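Local atomic coordinates of predicted ATPase of the ABC class (PDB entry 5D6A), a protein that probably binds and hydrolyses ATP as an ABC-class ATPase, and is captured here with the ATP analogue AMP-PNP. Residues 392-397 against 416-421; 349-354 against 399-404; 26-31 against 160-165; 119-124 against 128-133; 517-522 against 534-539. All blocks are in the same frame, centred on the assembly; numbering follows the deposited sequence.

Contact 1: residues 392-397 against 416-421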
# COMPACT_ATOMS: atom_id res chain seq x y z
N ASP A 392 24.09 -18.72 1.58
CA ASP A 392 25.19 -19.17 2.45
C ASP A 392 24.74 -19.38 3.91
O ASP A 392 25.32 -20.19 4.63
CB ASP A 392 26.35 -18.17 2.41
CG ASP A 392 27.00 -18.06 1.03
OD1 ASP A 392 26.75 -18.93 0.18
OD2 ASP A 392 27.78 -17.10 0.82
N ARG A 393 23.72 -18.64 4.34
CA ARG A 393 23.22 -18.73 5.71
C ARG A 393 22.01 -19.64 5.87
O ARG A 393 21.84 -20.27 6.91
CB ARG A 393 22.87 -17.34 6.25
CG ARG A 393 24.04 -16.38 6.34
CD ARG A 393 25.11 -16.88 7.30
NE ARG A 393 26.13 -15.88 7.54
CZ ARG A 393 27.20 -16.05 8.32
NH1 ARG A 393 27.39 -17.21 8.94
NH2 ARG A 393 28.07 -15.07 8.48
N ILE A 394 21.17 -19.69 4.85
CA ILE A 394 19.94 -20.49 4.90
C ILE A 394 20.20 -21.93 5.36
O ILE A 394 19.39 -22.49 6.10
CB ILE A 394 19.21 -20.50 3.55
CG1 ILE A 394 17.80 -21.09 3.70
CG2 ILE A 394 20.03 -21.24 2.49
CD1 ILE A 394 17.01 -21.11 2.42
N GLY A 395 21.31 -22.51 4.93
CA GLY A 395 21.66 -23.87 5.32
C GLY A 395 21.95 -23.95 6.81
O GLY A 395 21.56 -24.90 7.48
N GLN A 396 22.63 -22.92 7.32
CA GLN A 396 22.97 -22.85 8.74
C GLN A 396 21.73 -22.63 9.61
O GLN A 396 21.65 -23.16 10.71
CB GLN A 396 24.01 -21.75 8.97
CG GLN A 396 25.34 -22.03 8.28
CD GLN A 396 26.34 -20.89 8.37
OE1 GLN A 396 25.97 -19.74 8.58
NE2 GLN A 396 27.62 -21.21 8.19
N LEU A 397 20.76 -21.86 9.10
CA LEU A 397 19.52 -21.62 9.83
C LEU A 397 18.81 -22.93 10.14
O LEU A 397 18.18 -23.09 11.18
CB LEU A 397 18.58 -20.72 9.03
CG LEU A 397 18.97 -19.26 8.79
CD1 LEU A 397 17.97 -18.61 7.84
CD2 LEU A 397 19.03 -18.48 10.09
N LEU A 416 19.50 -24.89 -5.28
CA LEU A 416 19.20 -26.31 -5.51
C LEU A 416 20.16 -27.24 -4.77
O LEU A 416 19.80 -28.37 -4.45
CB LEU A 416 19.26 -26.63 -7.00
CG LEU A 416 18.28 -25.91 -7.92
CD1 LEU A 416 18.57 -26.27 -9.37
CD2 LEU A 416 16.84 -26.23 -7.55
N ASP A 417 21.37 -26.75 -4.52
CA ASP A 417 22.39 -27.53 -3.86
C ASP A 417 22.06 -27.81 -2.39
O ASP A 417 22.14 -28.95 -1.94
CB ASP A 417 23.74 -26.81 -3.98
CG ASP A 417 24.92 -27.68 -3.60
OD1 ASP A 417 24.76 -28.91 -3.45
OD2 ASP A 417 26.04 -27.13 -3.48
N VAL A 418 21.68 -26.77 -1.65
CA VAL A 418 21.39 -26.90 -0.22
C VAL A 418 19.94 -27.30 0.12
O VAL A 418 19.63 -27.60 1.27
CB VAL A 418 21.75 -25.60 0.54
CG1 VAL A 418 20.77 -24.47 0.21
CG2 VAL A 418 21.80 -25.83 2.05
N ALA A 419 19.06 -27.32 -0.88
CA ALA A 419 17.65 -27.66 -0.64
C ALA A 419 17.44 -29.13 -0.30
O ALA A 419 18.14 -29.99 -0.81
CB ALA A 419 16.81 -27.29 -1.86
N ASP A 420 16.48 -29.40 0.59
CA ASP A 420 16.14 -30.77 0.98
C ASP A 420 15.16 -31.34 -0.03
O ASP A 420 15.34 -32.46 -0.52
CB ASP A 420 15.50 -30.83 2.37
CG ASP A 420 16.37 -30.21 3.45
OD1 ASP A 420 16.75 -29.04 3.31
OD2 ASP A 420 16.63 -30.89 4.47
N ASN A 421 14.11 -30.58 -0.32
CA ASN A 421 13.09 -30.99 -1.29
C ASN A 421 12.80 -29.89 -2.31
O ASN A 421 12.89 -28.70 -1.99
CB ASN A 421 11.79 -31.38 -0.57
CG ASN A 421 12.00 -32.46 0.46
OD1 ASN A 421 12.81 -32.32 1.38
ND2 ASN A 421 11.24 -33.55 0.35
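Val418 turns both methyl groups onto helix 390-401, packing a loop of the P-loop ATPase fold against the helix that leads into core strand 404-408. Its CG2 meets the backbone of the helix at Gly395 CA, 3.8 Å away, where no side chain intervenes. Its other branch, CG1, lies 4.0 Å from Ile394 CG2. With chi1 at 71°, CG1 sits between the backbone N and the carbonyl carbon and CG2 swings anti to the N, which spreads the two branches over neighbouring helix residues. The side chains of Ile394 and Val418 cross obliquely, touching through one methyl of each, and no hydrogen bond links the two segments. Ile394 and Val418 both also touch Ile260 of strand 260-264, so the apolar cluster rests on the sheet. A polar tie lies alongside: Arg398 NH1, further along the same helix, donates to Val418 O and forms a salt bridge with Asp420 OD1, which also accepts from Ile260 N. On helix 390-401 itself, Arg393 NH1 donates to Gln396 OE1 over 2.9 Å in a fairly straight bond (162°), reaching a lone pair in the carbonyl plane from an edge of the flat guanidinium group.

Contact 2: residues 349-354 against 399-404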
# COMPACT_ATOMS: atom_id res chain seq x y z
N GLU A 349 15.16 -10.15 12.70
CA GLU A 349 14.05 -9.85 13.61
C GLU A 349 13.14 -11.05 13.80
O GLU A 349 12.61 -11.27 14.89
CB GLU A 349 13.24 -8.66 13.10
CG GLU A 349 13.98 -7.33 13.19
CD GLU A 349 13.28 -6.20 12.44
OE1 GLU A 349 12.39 -6.47 11.60
OE2 GLU A 349 13.63 -5.02 12.68
N SER A 350 12.96 -11.84 12.74
CA SER A 350 12.11 -13.03 12.80
C SER A 350 12.75 -14.12 13.67
O SER A 350 12.07 -14.80 14.45
CB SER A 350 11.83 -13.55 11.39
OG SER A 350 11.30 -12.51 10.58
N VAL A 351 14.06 -14.27 13.55
CA VAL A 351 14.79 -15.25 14.35
C VAL A 351 14.66 -14.83 15.82
O VAL A 351 14.35 -15.65 16.68
CB VAL A 351 16.27 -15.33 13.96
CG1 VAL A 351 17.02 -16.29 14.89
CG2 VAL A 351 16.42 -15.75 12.51
N GLU A 352 14.88 -13.54 16.08
CA GLU A 352 14.80 -12.99 17.43
C GLU A 352 13.46 -13.33 18.07
O GLU A 352 13.41 -13.75 19.23
CB GLU A 352 14.96 -11.46 17.39
CG GLU A 352 15.23 -10.82 18.75
CD GLU A 352 15.13 -9.30 18.73
OE1 GLU A 352 14.10 -8.77 18.27
OE2 GLU A 352 16.07 -8.64 19.20
N ALA A 353 12.38 -13.17 17.31
CA ALA A 353 11.02 -13.43 17.80
C ALA A 353 10.65 -14.92 17.90
O ALA A 353 9.56 -15.25 18.35
CB ALA A 353 10.00 -12.70 16.92
N GLY A 354 11.54 -15.80 17.45
CA GLY A 354 11.28 -17.24 17.53
C GLY A 354 10.44 -17.83 16.42
O GLY A 354 9.60 -18.70 16.66
N ASP A 399 20.35 -26.24 10.02
CA ASP A 399 21.20 -27.14 10.80
C ASP A 399 21.49 -26.68 12.22
O ASP A 399 21.65 -27.51 13.12
CB ASP A 399 22.54 -27.33 10.07
CG ASP A 399 22.37 -27.89 8.67
OD1 ASP A 399 21.23 -28.21 8.27
OD2 ASP A 399 23.39 -28.00 7.96
N GLU A 400 21.55 -25.37 12.44
CA GLU A 400 21.88 -24.82 13.76
C GLU A 400 20.67 -24.37 14.57
O GLU A 400 20.58 -24.65 15.76
CB GLU A 400 22.84 -23.64 13.60
CG GLU A 400 24.05 -23.95 12.72
CD GLU A 400 25.07 -22.82 12.69
OE1 GLU A 400 24.97 -21.89 13.51
OE2 GLU A 400 26.00 -22.89 11.86
N LEU A 401 19.74 -23.68 13.92
CA LEU A 401 18.56 -23.16 14.60
C LEU A 401 17.28 -23.95 14.32
O LEU A 401 16.23 -23.64 14.87
CB LEU A 401 18.35 -21.69 14.22
CG LEU A 401 19.57 -20.78 14.44
CD1 LEU A 401 19.28 -19.36 13.98
CD2 LEU A 401 19.99 -20.79 15.90
N GLU A 402 17.38 -24.96 13.46
CA GLU A 402 16.22 -25.78 13.10
C GLU A 402 15.07 -24.93 12.54
O GLU A 402 13.90 -25.20 12.81
CB GLU A 402 15.76 -26.64 14.30
CG GLU A 402 16.83 -27.61 14.78
CD GLU A 402 16.36 -28.51 15.92
OE1 GLU A 402 15.22 -28.34 16.40
OE2 GLU A 402 17.14 -29.40 16.33
N ILE A 403 15.43 -23.92 11.76
CA ILE A 403 14.45 -23.03 11.13
C ILE A 403 14.24 -23.43 9.68
O ILE A 403 15.18 -23.41 8.88
CB ILE A 403 14.89 -21.56 11.20
CG1 ILE A 403 14.96 -21.10 12.66
CG2 ILE A 403 13.92 -20.68 10.42
CD1 ILE A 403 15.45 -19.67 12.84
N SER A 404 13.01 -23.79 9.33
CA SER A 404 12.69 -24.20 7.96
C SER A 404 12.43 -22.99 7.07
O SER A 404 12.11 -21.90 7.54
CB SER A 404 11.47 -25.12 7.96
OG SER A 404 11.73 -26.30 8.71
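Val351 O accepts a hydrogen bond from Gly354 N at 2.9 Å, part of the Schellman motif that finishes helix 339-352, and the side chain of the same valine carries the whole contact with 399-404. In the same last turn Ala353 N is bonded to Glu349 O at 3.1 Å. Gly354 leaves the helix with positive phi, 83°, and turns the chain toward strand 357-361. Across the interface everything is apolar. The two methyls of Val351 divide the work: CG1 touches Leu401 CD1 at 3.9 Å, while CG2 touches Ile403 CD1 at 4.1 Å. The valine places CG1 anti to its backbone N (chi1 176°) and CG2 beside that N, splitting the isopropyl group between its two partners. Leu401 and Ile403 both start toward the valine and present a terminal methyl, each crossing the valine side chain at about a right angle. They flank Glu402 in the sequence, which has positive phi where the chain leaves helix 390-401. Ile403 also lies on Leu358 of strand 357-361, and Ser404 shares backbone hydrogen bonds with Ser356 and Leu358. On helix 339-352, Glu349 forms a salt bridge with Arg309 and Glu352 one with Arg462. The contact thus packs the end of helix 339-352 against the end of helix 390-401 and the approach to strand 404-408, the last part of a beta-alpha-beta crossover from parallel strand 357-361 of the kind that builds P-loop ATPase cores.

Contact 3: residues 26-31 against 160-165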
# COMPACT_ATOMS: atom_id res chain seq x y z
N ASP A 26 -38.47 -1.36 29.93
CA ASP A 26 -39.56 -0.36 29.91
C ASP A 26 -39.05 0.95 30.49
O ASP A 26 -39.50 2.03 30.10
CB ASP A 26 -40.78 -0.84 30.71
CG ASP A 26 -41.47 -2.05 30.08
OD1 ASP A 26 -41.12 -2.42 28.94
OD2 ASP A 26 -42.37 -2.62 30.73
N GLN A 27 -38.11 0.84 31.42
CA GLN A 27 -37.49 2.00 32.05
C GLN A 27 -36.72 2.77 30.97
O GLN A 27 -36.80 3.99 30.89
CB GLN A 27 -36.52 1.55 33.15
CG GLN A 27 -35.98 2.67 34.03
CD GLN A 27 -37.02 3.25 34.97
OE1 GLN A 27 -38.18 2.82 34.99
NE2 GLN A 27 -36.62 4.24 35.76
N LEU A 28 -35.99 2.02 30.15
CA LEU A 28 -35.22 2.61 29.06
C LEU A 28 -36.13 3.21 28.00
O LEU A 28 -35.91 4.33 27.54
CB LEU A 28 -34.29 1.56 28.43
CG LEU A 28 -33.51 2.01 27.19
CD1 LEU A 28 -32.71 3.27 27.46
CD2 LEU A 28 -32.61 0.88 26.71
N ILE A 29 -37.15 2.45 27.60
CA ILE A 29 -38.11 2.92 26.60
C ILE A 29 -38.64 4.30 26.98
O ILE A 29 -38.51 5.26 26.21
CB ILE A 29 -39.30 1.94 26.43
CG1 ILE A 29 -38.83 0.67 25.72
CG2 ILE A 29 -40.42 2.59 25.62
CD1 ILE A 29 -39.87 -0.43 25.67
N ALA A 30 -39.23 4.40 28.17
CA ALA A 30 -39.79 5.66 28.67
C ALA A 30 -38.72 6.75 28.75
O ALA A 30 -38.99 7.91 28.43
CB ALA A 30 -40.42 5.44 30.03
N LYS A 31 -37.52 6.37 29.17
CA LYS A 31 -36.40 7.30 29.29
C LYS A 31 -35.94 7.78 27.91
O LYS A 31 -35.43 8.89 27.76
CB LYS A 31 -35.24 6.63 30.03
CG LYS A 31 -34.02 7.50 30.26
CD LYS A 31 -32.96 6.76 31.05
CE LYS A 31 -31.75 7.63 31.35
NZ LYS A 31 -30.72 6.91 32.13
N ASN A 160 -37.17 1.31 18.19
CA ASN A 160 -37.38 0.19 17.28
C ASN A 160 -36.11 -0.66 17.10
O ASN A 160 -36.16 -1.88 17.08
CB ASN A 160 -37.85 0.70 15.91
CG ASN A 160 -38.21 -0.41 14.95
OD1 ASN A 160 -38.69 -1.47 15.36
ND2 ASN A 160 -37.99 -0.18 13.66
N ILE A 161 -34.97 0.02 16.99
CA ILE A 161 -33.69 -0.66 16.81
C ILE A 161 -33.21 -1.37 18.08
O ILE A 161 -32.91 -2.56 18.06
CB ILE A 161 -32.57 0.35 16.41
CG1 ILE A 161 -32.93 1.06 15.10
CG2 ILE A 161 -31.23 -0.37 16.28
CD1 ILE A 161 -31.93 2.11 14.67
N ILE A 162 -33.15 -0.62 19.17
CA ILE A 162 -32.61 -1.12 20.44
C ILE A 162 -33.54 -2.01 21.27
O ILE A 162 -33.07 -2.96 21.88
CB ILE A 162 -32.18 0.07 21.33
CG1 ILE A 162 -31.17 0.96 20.58
CG2 ILE A 162 -31.58 -0.43 22.64
CD1 ILE A 162 -30.81 2.23 21.31
N THR A 163 -34.83 -1.70 21.29
CA THR A 163 -35.79 -2.44 22.13
C THR A 163 -36.66 -3.46 21.40
O THR A 163 -37.32 -4.27 22.05
CB THR A 163 -36.74 -1.48 22.87
OG1 THR A 163 -37.64 -0.88 21.94
CG2 THR A 163 -35.95 -0.41 23.61
N PHE A 164 -36.68 -3.43 20.07
CA PHE A 164 -37.50 -4.36 19.31
C PHE A 164 -36.66 -5.31 18.44
O PHE A 164 -36.78 -6.53 18.57
CB PHE A 164 -38.53 -3.60 18.47
CG PHE A 164 -39.46 -4.49 17.69
CD1 PHE A 164 -40.56 -5.07 18.31
CD2 PHE A 164 -39.25 -4.74 16.35
CE1 PHE A 164 -41.42 -5.89 17.60
CE2 PHE A 164 -40.10 -5.56 15.63
CZ PHE A 164 -41.19 -6.13 16.26
N HIS A 165 -35.82 -4.75 17.58
CA HIS A 165 -34.98 -5.57 16.70
C HIS A 165 -33.76 -6.17 17.38
O HIS A 165 -33.55 -7.38 17.35
CB HIS A 165 -34.51 -4.77 15.48
CG HIS A 165 -35.59 -4.45 14.50
ND1 HIS A 165 -36.16 -5.41 13.69
CD2 HIS A 165 -36.17 -3.28 14.16
CE1 HIS A 165 -37.07 -4.85 12.92
NE2 HIS A 165 -37.09 -3.55 13.18
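Ile29 and Thr163 bring helices 23-33 and 155-172 closest within these segments, with their CA atoms 7.4 Å apart. The backbones differ: segment 26-31 keeps regular helical bonds, such as Ala30 N to Asp26 O, whereas 160-165 widens into a pi-type turn. There His165 N reaches Asn160 O at 2.9 Å, and the ordinary bond from Phe164 N to the same oxygen is stretched and weak. Between the helices, both of which belong to the N-terminal domain of ABC-class ATPases, the touching groups are aliphatic. Ile29 CG1 lies 3.7 Å from Thr163 CG2, the side chains inclined to one another. The threonine has chi1 near 70°, which puts its methyl opposite the carbonyl carbon and toward the isoleucine, while OG1 is hydrogen-bonded to Ile159 O of its own helix. The polar branch is thus satisfied locally and the methyl is the part offered across. A looser pair, Leu28 CD2 and Ile162 CG2, stands 4.4 Å apart and extends the apolar seam. Leu28 also touches Ile46 and, on strand 48-51, Tyr50, which joins the first helix to the edge of the domain's antiparallel sheet. Lys31, one turn further along helix 23-33, lies on the same tyrosine.

Contact 4: residues 119-124 against 128-133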
# COMPACT_ATOMS: atom_id res chain seq x y z
N SER A 119 -18.35 -7.09 13.95
CA SER A 119 -17.10 -7.27 13.22
C SER A 119 -16.85 -8.71 12.76
O SER A 119 -16.64 -9.61 13.58
CB SER A 119 -15.93 -6.78 14.09
OG SER A 119 -14.73 -6.75 13.35
N LEU A 120 -16.90 -8.93 11.45
CA LEU A 120 -16.64 -10.25 10.85
C LEU A 120 -15.25 -10.25 10.26
O LEU A 120 -14.67 -9.18 10.03
CB LEU A 120 -17.67 -10.57 9.76
CG LEU A 120 -19.12 -10.68 10.22
CD1 LEU A 120 -20.03 -10.92 9.02
CD2 LEU A 120 -19.28 -11.78 11.26
N HIS A 121 -14.71 -11.43 9.99
CA HIS A 121 -13.34 -11.55 9.50
C HIS A 121 -13.21 -12.29 8.17
O HIS A 121 -12.24 -13.02 7.95
CB HIS A 121 -12.49 -12.22 10.57
CG HIS A 121 -12.69 -11.62 11.93
ND1 HIS A 121 -13.64 -12.09 12.81
CD2 HIS A 121 -12.11 -10.55 12.52
CE1 HIS A 121 -13.62 -11.35 13.90
NE2 HIS A 121 -12.70 -10.41 13.76
N GLY A 122 -14.17 -12.07 7.28
CA GLY A 122 -14.15 -12.66 5.95
C GLY A 122 -14.01 -14.17 5.90
O GLY A 122 -14.81 -14.90 6.49
N GLN A 123 -12.98 -14.63 5.21
CA GLN A 123 -12.73 -16.06 5.02
C GLN A 123 -12.02 -16.76 6.17
O GLN A 123 -11.85 -17.98 6.14
CB GLN A 123 -11.92 -16.27 3.73
CG GLN A 123 -12.60 -15.72 2.50
CD GLN A 123 -13.92 -16.39 2.22
OE1 GLN A 123 -14.97 -15.76 2.25
NE2 GLN A 123 -13.88 -17.70 1.98
N THR A 124 -11.61 -16.01 7.19
CA THR A 124 -10.88 -16.60 8.32
C THR A 124 -11.71 -16.70 9.60
O THR A 124 -12.74 -16.04 9.75
CB THR A 124 -9.60 -15.81 8.65
OG1 THR A 124 -9.93 -14.45 8.93
CG2 THR A 124 -8.62 -15.86 7.48
N SER A 128 -11.62 -13.63 18.17
CA SER A 128 -12.13 -12.26 18.22
C SER A 128 -12.94 -11.90 19.46
O SER A 128 -13.42 -12.77 20.18
CB SER A 128 -13.02 -12.05 17.00
OG SER A 128 -13.63 -10.77 17.01
N THR A 129 -13.09 -10.59 19.67
CA THR A 129 -13.85 -10.06 20.80
C THR A 129 -15.31 -9.79 20.43
O THR A 129 -16.10 -9.39 21.28
CB THR A 129 -13.24 -8.76 21.36
OG1 THR A 129 -13.19 -7.76 20.33
CG2 THR A 129 -11.85 -9.01 21.90
N SER A 130 -15.66 -10.00 19.17
CA SER A 130 -17.05 -9.79 18.73
C SER A 130 -17.96 -10.78 19.46
O SER A 130 -19.12 -10.47 19.73
CB SER A 130 -17.17 -9.93 17.21
OG SER A 130 -16.67 -11.17 16.77
N VAL A 131 -17.43 -11.97 19.76
CA VAL A 131 -18.16 -12.99 20.50
C VAL A 131 -17.18 -13.69 21.44
O VAL A 131 -16.22 -14.33 20.99
CB VAL A 131 -18.82 -14.03 19.57
CG1 VAL A 131 -19.52 -15.11 20.40
CG2 VAL A 131 -19.82 -13.36 18.64
N LEU A 132 -17.42 -13.58 22.74
CA LEU A 132 -16.54 -14.17 23.76
C LEU A 132 -17.28 -15.13 24.68
O LEU A 132 -18.45 -14.92 25.00
CB LEU A 132 -15.94 -13.06 24.62
CG LEU A 132 -15.03 -12.05 23.93
CD1 LEU A 132 -14.73 -10.89 24.86
CD2 LEU A 132 -13.75 -12.73 23.46
N PHE A 133 -16.58 -16.19 25.11
CA PHE A 133 -17.13 -17.14 26.08
C PHE A 133 -16.42 -16.96 27.41
O PHE A 133 -15.24 -16.62 27.46
CB PHE A 133 -16.99 -18.61 25.67
CG PHE A 133 -17.79 -19.02 24.46
CD1 PHE A 133 -19.03 -18.46 24.19
CD2 PHE A 133 -17.35 -20.07 23.66
CE1 PHE A 133 -19.77 -18.88 23.09
CE2 PHE A 133 -18.09 -20.50 22.58
CZ PHE A 133 -19.30 -19.90 22.29
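Ser128 OG meets the edge of the His121 ring: the imidazole brings CE1 to within 3.2 Å of it, and Ser130 OG stands farther off from the same CE1, at 4.2 Å, also near the ring plane. The imidazole gets there through chi1 of -48°, with CG opposite the carbonyl carbon. One ring face is overlain toward its rim by the backbone carbon of Ser119, whose carbonyl oxygen in turn lies 3.6 Å from Ser130 OG. Each segment also has hydrogen bonds of its own. His121 O takes two donors from one residue, Thr124 OG1 at 2.9 Å and Thr124 N at 3.1 Å, the hydroxyl lying in the carbonyl plane. The backbone bond closes a type II' beta turn from His121 to Thr124, with Gly122 supplying the positive phi. In the facing segment, Ser128 OG accepts from Ser130 N at 3.1 Å in a nearly straight line (174°), forming an ST turn just ahead of strand 131-133. These two turns lie in the N-terminal domain, where strands 116-117 and 131-133 both pair with strand 137-144. Outside bonds tie the same residues to other parts of the chain. Asp507 OD2 accepts from Ser119 OG and, weakly, from His121 NE2, connecting this loop to helix 506-519. Arg99 of helix 92-109 is hydrogen-bonded to two backbone oxygens of the second segment, NH2 to Ser128 O and NE to Val131 O.

Contact 5: residues 517-522 against 534-539. Unlike the reference sequence in segment 534-539: Ser534 (reference Asn).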
# COMPACT_ATOMS: atom_id res chain seq x y z
N TYR A 517 -0.16 -0.55 24.38
CA TYR A 517 -0.73 0.21 25.49
C TYR A 517 -0.42 -0.45 26.83
O TYR A 517 -0.17 0.23 27.82
CB TYR A 517 -2.24 0.38 25.31
CG TYR A 517 -2.93 1.17 26.41
CD1 TYR A 517 -2.95 2.57 26.38
CD2 TYR A 517 -3.56 0.53 27.47
CE1 TYR A 517 -3.57 3.30 27.37
CE2 TYR A 517 -4.18 1.26 28.48
CZ TYR A 517 -4.19 2.64 28.43
OH TYR A 517 -4.80 3.36 29.42
N GLN A 518 -0.43 -1.78 26.85
CA GLN A 518 -0.14 -2.53 28.07
C GLN A 518 1.35 -2.55 28.38
O GLN A 518 1.75 -2.49 29.54
CB GLN A 518 -0.68 -3.96 27.98
CG GLN A 518 -2.19 -4.03 27.92
CD GLN A 518 -2.72 -5.45 27.88
OE1 GLN A 518 -1.99 -6.41 28.16
NE2 GLN A 518 -4.00 -5.59 27.56
N LEU A 519 2.18 -2.63 27.34
CA LEU A 519 3.63 -2.60 27.51
C LEU A 519 4.03 -1.28 28.16
O LEU A 519 4.94 -1.24 28.98
CB LEU A 519 4.35 -2.76 26.17
CG LEU A 519 4.16 -4.07 25.40
CD1 LEU A 519 4.82 -3.98 24.03
CD2 LEU A 519 4.70 -5.26 26.18
N ALA A 520 3.31 -0.22 27.80
CA ALA A 520 3.57 1.12 28.32
C ALA A 520 3.34 1.26 29.83
O ALA A 520 3.86 2.19 30.44
CB ALA A 520 2.72 2.14 27.58
N GLN A 521 2.58 0.34 30.42
CA GLN A 521 2.27 0.39 31.84
C GLN A 521 3.42 -0.11 32.72
O GLN A 521 3.39 0.10 33.94
CB GLN A 521 1.03 -0.46 32.14
CG GLN A 521 -0.20 -0.11 31.29
CD GLN A 521 -0.71 1.30 31.51
OE1 GLN A 521 -0.62 1.84 32.61
NE2 GLN A 521 -1.29 1.89 30.47
N HIS A 522 4.42 -0.75 32.12
CA HIS A 522 5.54 -1.31 32.88
C HIS A 522 6.65 -0.31 33.20
O HIS A 522 6.93 0.60 32.42
CB HIS A 522 6.10 -2.54 32.16
CG HIS A 522 5.14 -3.69 32.15
ND1 HIS A 522 4.14 -3.82 31.21
CD2 HIS A 522 5.02 -4.76 32.98
CE1 HIS A 522 3.46 -4.92 31.45
NE2 HIS A 522 3.97 -5.51 32.52
N SER A 534 3.98 -12.53 24.52
CA SER A 534 3.35 -13.85 24.49
C SER A 534 2.57 -14.11 25.77
O SER A 534 1.47 -14.67 25.74
CB SER A 534 4.42 -14.93 24.28
OG SER A 534 3.83 -16.21 24.19
N GLU A 535 3.14 -13.70 26.90
CA GLU A 535 2.51 -13.88 28.21
C GLU A 535 1.30 -12.96 28.40
O GLU A 535 0.36 -13.31 29.10
CB GLU A 535 3.53 -13.67 29.33
CG GLU A 535 4.61 -14.74 29.37
CD GLU A 535 5.70 -14.46 30.39
OE1 GLU A 535 5.74 -13.35 30.95
OE2 GLU A 535 6.54 -15.37 30.62
N LEU A 536 1.33 -11.78 27.78
CA LEU A 536 0.21 -10.84 27.87
C LEU A 536 -1.00 -11.37 27.11
O LEU A 536 -2.14 -11.12 27.51
CB LEU A 536 0.60 -9.47 27.31
CG LEU A 536 1.71 -8.71 28.04
CD1 LEU A 536 2.10 -7.46 27.26
CD2 LEU A 536 1.30 -8.35 29.46
N LEU A 537 -0.74 -12.10 26.03
CA LEU A 537 -1.79 -12.69 25.21
C LEU A 537 -2.03 -14.16 25.61
O LEU A 537 -2.32 -15.01 24.77
CB LEU A 537 -1.38 -12.62 23.73
CG LEU A 537 -1.09 -11.22 23.17
CD1 LEU A 537 -0.44 -11.33 21.79
CD2 LEU A 537 -2.34 -10.36 23.11
N GLY A 538 -1.92 -14.43 26.91
CA GLY A 538 -2.08 -15.79 27.43
C GLY A 538 -3.51 -16.25 27.65
O GLY A 538 -3.96 -16.37 28.79
N ASP A 539 -4.23 -16.49 26.55
CA ASP A 539 -5.61 -16.99 26.57
C ASP A 539 -6.63 -15.96 27.09
O ASP A 539 -7.72 -15.83 26.53
CB ASP A 539 -5.70 -18.31 27.36
CG ASP A 539 -6.94 -19.12 27.00
OD1 ASP A 539 -7.97 -18.54 26.60
OD2 ASP A 539 -6.89 -20.37 27.14
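Leu536 points its forked end at Gln518 and Leu519, joining helices 506-519 and 529-536 of the MRB1590-type C-terminal domain near the C-terminal ends of both. The closer branch is apolar on both sides: Leu536 CD1 lies 3.6 Å from Leu519 CD2, the two side chains meeting at a slant. The other methyl, CD2, faces the amide oxygen of Gln518, OE1, at 4.0 Å, a van der Waals approach with no hydrogen bond. Here the glutamine, extended beyond CG, and the leucine slide past each other in opposite directions. Leu536 carries CG beside its backbone N (chi1 -64°), which aims the fork at both partners, and its CB also comes within 4.1 Å of Gln518 OE1.

Around this first shell, Leu519 touches Leu469 of helix 468-475 as well as Gln532, so it stands between a third helix and helix 529-536. Gln518 also packs on Asn544 and Met545. The chain after helix 506-519 folds into a type I beta turn from Leu519 to His522, with His522 N bonded to Leu519 O. His522 starts toward Leu536 without close contact. The carbonyl oxygen of Gln518 takes two donors from this turn, Gln521 N at 3.1 Å and, in a weak bond, His522 ND1 at 3.2 Å.

How the contacts relate
Starting at the N terminus, contact 3 closes the longest loop, joining the first helix to helix 155-172 across the N-terminal domain, and contact 4 is a short closure nested inside it. In the P-loop domain contacts 2 and 1 cross, their segments alternating along the chain. Contact 2 joins the end of helix 339-352 to the end of helix 390-401 and the approach to strand 404-408; contact 1 joins helix 390-401 to the loop before strand 421-425. A probable hydrogen bond from Ile403 N to Leu397 O links them. Contact 5 comes last, a local closure in the C-terminal domain, its nearest atoms about 7 Å from contact 4 and about 8 Å from contact 2.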